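Local coordinates for protein acidic lectin (Psophocarpus tetragonolobus, PDB 1F9K) that binds galactose-type sugars as a calcium- and manganese-containing legume lectin, consistent with its H-antigenic specificity and its role as an agglutinin, at residues S147-H152 / L189-D194. The protein carries 3 engineered substitutions. Numbering follows the deposited sequence.
Sequences SSKTLH and LSNIVD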
ATOM      1  N   SER A 147       2.069  18.382   6.364  1.00 23.22           N
ATOM      2  CA  SER A 147       2.125  16.932   6.434  1.00 23.22           C
ATOM      3  C   SER A 147       3.329  16.459   7.223  1.00 23.22           C
ATOM      4  O   SER A 147       4.398  17.045   7.120  1.00 23.22           O
ATOM      5  CB  SER A 147       2.186  16.340   5.022  1.00 15.49           C
ATOM      6  OG  SER A 147       1.216  16.915   4.158  1.00 15.49           O
ATOM      7  N   SER A 148       3.148  15.405   8.011  1.00 16.41           N
ATOM      8  CA  SER A 148       4.228  14.839   8.797  1.00 16.41           C
ATOM      9  C   SER A 148       5.055  13.969   7.852  1.00 16.41           C
ATOM     10  O   SER A 148       6.213  13.672   8.126  1.00 16.41           O
ATOM     11  CB  SER A 148       3.664  13.992   9.927  1.00 53.43           C
ATOM     12  OG  SER A 148       2.907  12.923   9.394  1.00 53.43           O
ATOM     13  N   LYS A 149       4.444  13.556   6.746  1.00 28.69           N
ATOM     14  CA  LYS A 149       5.118  12.760   5.721  1.00 28.69           C
ATOM     15  C   LYS A 149       4.385  12.951   4.400  1.00 28.69           C
ATOM     16  O   LYS A 149       3.163  13.109   4.393  1.00 28.69           O
ATOM     17  CB  LYS A 149       5.141  11.274   6.085  1.00 49.43           C
ATOM     18  CG  LYS A 149       6.382  10.849   6.817  1.00 67.43           C
ATOM     19  CD  LYS A 149       6.827   9.456   6.392  1.00 67.43           C
ATOM     20  CE  LYS A 149       8.200   9.106   6.984  1.00 67.43           C
ATOM     21  NZ  LYS A 149       8.758   7.808   6.480  1.00 67.43           N
ATOM     22  N   THR A 150       5.116  12.968   3.287  1.00 17.02           N
ATOM     23  CA  THR A 150       4.488  13.126   1.971  1.00 17.02           C
ATOM     24  C   THR A 150       5.110  12.208   0.929  1.00 17.02           C
ATOM     25  O   THR A 150       6.208  11.704   1.101  1.00 17.02           O
ATOM     26  CB  THR A 150       4.587  14.586   1.408  1.00  5.01           C
ATOM     27  OG1 THR A 150       5.941  14.868   1.023  1.00  5.01           O
ATOM     28  CG2 THR A 150       4.115  15.599   2.422  1.00  5.01           C
ATOM     29  N   LEU A 151       4.395  12.005  -0.163  1.00 18.29           N
ATOM     30  CA  LEU A 151       4.881  11.165  -1.244  1.00 18.29           C
ATOM     31  C   LEU A 151       4.364  11.726  -2.567  1.00 18.29           C
ATOM     32  O   LEU A 151       3.159  11.953  -2.718  1.00 18.29           O
ATOM     33  CB  LEU A 151       4.382   9.735  -1.063  1.00 18.77           C
ATOM     34  CG  LEU A 151       4.874   8.770  -2.133  1.00 18.77           C
ATOM     35  CD1 LEU A 151       6.296   8.398  -1.854  1.00 18.77           C
ATOM     36  CD2 LEU A 151       4.001   7.535  -2.130  1.00 18.77           C
ATOM     37  N   HIS A 152       5.264  11.955  -3.517  1.00 41.37           N
ATOM     38  CA  HIS A 152       4.874  12.511  -4.807  1.00 41.37           C
ATOM     39  C   HIS A 152       4.234  11.440  -5.688  1.00 41.37           C
ATOM     40  O   HIS A 152       4.620  10.276  -5.621  1.00 41.37           O
ATOM     41  CB  HIS A 152       6.112  13.124  -5.485  1.00 33.11           C
ATOM     42  CG  HIS A 152       5.832  13.779  -6.803  1.00 33.11           C
ATOM     43  ND1 HIS A 152       5.834  13.088  -7.994  1.00 33.11           N
ATOM     44  CD2 HIS A 152       5.519  15.059  -7.116  1.00 33.11           C
ATOM     45  CE1 HIS A 152       5.531  13.912  -8.982  1.00 33.11           C
ATOM     46  NE2 HIS A 152       5.335  15.115  -8.476  1.00 33.11           N
ATOM     47  N   LEU A 189       2.270   4.997   1.053  1.00 34.73           N
ATOM     48  CA  LEU A 189       2.905   5.846   2.056  1.00 34.73           C
ATOM     49  C   LEU A 189       2.368   5.540   3.455  1.00 34.73           C
ATOM     50  O   LEU A 189       1.156   5.498   3.657  1.00 34.73           O
ATOM     51  CB  LEU A 189       2.621   7.306   1.725  1.00 18.61           C
ATOM     52  CG  LEU A 189       3.087   8.351   2.728  1.00 18.61           C
ATOM     53  CD1 LEU A 189       4.596   8.504   2.653  1.00 18.61           C
ATOM     54  CD2 LEU A 189       2.425   9.661   2.408  1.00 18.61           C
ATOM     55  N   SER A 190       3.263   5.356   4.424  1.00 33.99           N
ATOM     56  CA  SER A 190       2.853   5.035   5.794  1.00 33.99           C
ATOM     57  C   SER A 190       3.650   5.770   6.869  1.00 33.99           C
ATOM     58  O   SER A 190       4.831   6.094   6.693  1.00 33.99           O
ATOM     59  CB  SER A 190       2.996   3.529   6.058  1.00 10.29           C
ATOM     60  OG  SER A 190       2.718   2.781   4.890  1.00 28.29           O
ATOM     61  N   ASN A 191       3.003   6.011   8.000  1.00 33.73           N
ATOM     62  CA  ASN A 191       3.665   6.670   9.113  1.00 33.73           C
ATOM     63  C   ASN A 191       3.036   6.214  10.413  1.00 33.73           C
ATOM     64  O   ASN A 191       2.075   5.450  10.402  1.00 33.73           O
ATOM     65  CB  ASN A 191       3.538   8.179   9.010  1.00 33.55           C
ATOM     66  CG  ASN A 191       4.481   8.894   9.948  1.00 33.55           C
ATOM     67  OD1 ASN A 191       4.365  10.100  10.180  1.00 33.55           O
ATOM     68  ND2 ASN A 191       5.443   8.147  10.489  1.00 33.55           N
ATOM     69  N   ILE A 192       3.578   6.681  11.531  1.00 42.76           N
ATOM     70  CA  ILE A 192       3.042   6.313  12.835  1.00 42.76           C
ATOM     71  C   ILE A 192       2.162   7.407  13.421  1.00 42.76           C
ATOM     72  O   ILE A 192       2.559   8.567  13.498  1.00 42.76           O
ATOM     73  CB  ILE A 192       4.162   5.966  13.841  1.00 30.89           C
ATOM     74  CG1 ILE A 192       4.630   4.524  13.611  1.00 30.89           C
ATOM     75  CG2 ILE A 192       3.659   6.148  15.261  1.00 30.89           C
ATOM     76  CD1 ILE A 192       5.628   4.054  14.617  1.00 30.89           C
ATOM     77  N   VAL A 193       0.963   7.012  13.840  1.00 32.02           N
ATOM     78  CA  VAL A 193      -0.004   7.929  14.403  1.00 32.02           C
ATOM     79  C   VAL A 193      -0.691   7.294  15.604  1.00 32.02           C
ATOM     80  O   VAL A 193      -1.136   6.140  15.558  1.00 32.02           O
ATOM     81  CB  VAL A 193      -1.088   8.292  13.368  1.00 51.93           C
ATOM     82  CG1 VAL A 193      -1.966   9.374  13.917  1.00 51.93           C
ATOM     83  CG2 VAL A 193      -0.461   8.744  12.070  1.00 51.93           C
ATOM     84  N   ASP A 194      -0.780   8.069  16.676  1.00 48.14           N
ATOM     85  CA  ASP A 194      -1.416   7.631  17.907  1.00 48.14           C
ATOM     86  C   ASP A 194      -2.728   8.409  18.019  1.00 48.14           C
ATOM     87  O   ASP A 194      -2.744   9.553  18.502  1.00 48.14           O
ATOM     88  CB  ASP A 194      -0.495   7.957  19.082  1.00 59.85           C
ATOM     89  CG  ASP A 194      -0.949   7.323  20.379  1.00 59.85           C
ATOM     90  OD1 ASP A 194      -2.089   6.813  20.430  1.00 59.85           O
ATOM     91  OD2 ASP A 194      -0.163   7.339  21.351  1.00 59.85           O
TER
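Leu189 and Leu151 carry the apolar part of this contact, their isobutyl groups running side by side with opposite senses. Both methyls of Leu189 approach CB of Leu151, CD1 at 3.9 Å and CD2 at 4.0 Å. In return, CD2 of Leu151 rests 4.1 Å from CB of Leu189. The isobutyl group of Leu189 extends across the gap because its CG is anti to the backbone N (chi1 174°), bringing CD1 to 3.9 Å from the carbonyl O of Thr150. Leu189 also touches Ile138 of strand 137-142, which pairs with 149-152.

Lys149 and Asn191 meet through the lysine's aliphatic portion, its CG 4.2 Å from CG of Asn191, the side chains crossing at a slant. A bend at chi2 (-143°) leads the chain crosswise to strand 189-192, where CD sits 3.9 Å from O of Ser190, while its NZ makes a weak, long ion pair with Asp168 of the second subunit. The hydroxyl of Ser148 is hydrogen-bonded to the carbonyl of Ile140.

Backbone geometry points to packing between sheets: the strand axes run at 176°, nearly antiparallel, yet approach no closer than 7.6 Å, and backbone hydrogen bonds join Leu151 to Ile138 and Leu189 to Val176, each within its own sheet. Strand 149-152, outermost within this chain in the seven-stranded sheet, thus lies against strand 185-192 of the other sheet, the face-to-face beta sandwich of the legume lectin jelly roll.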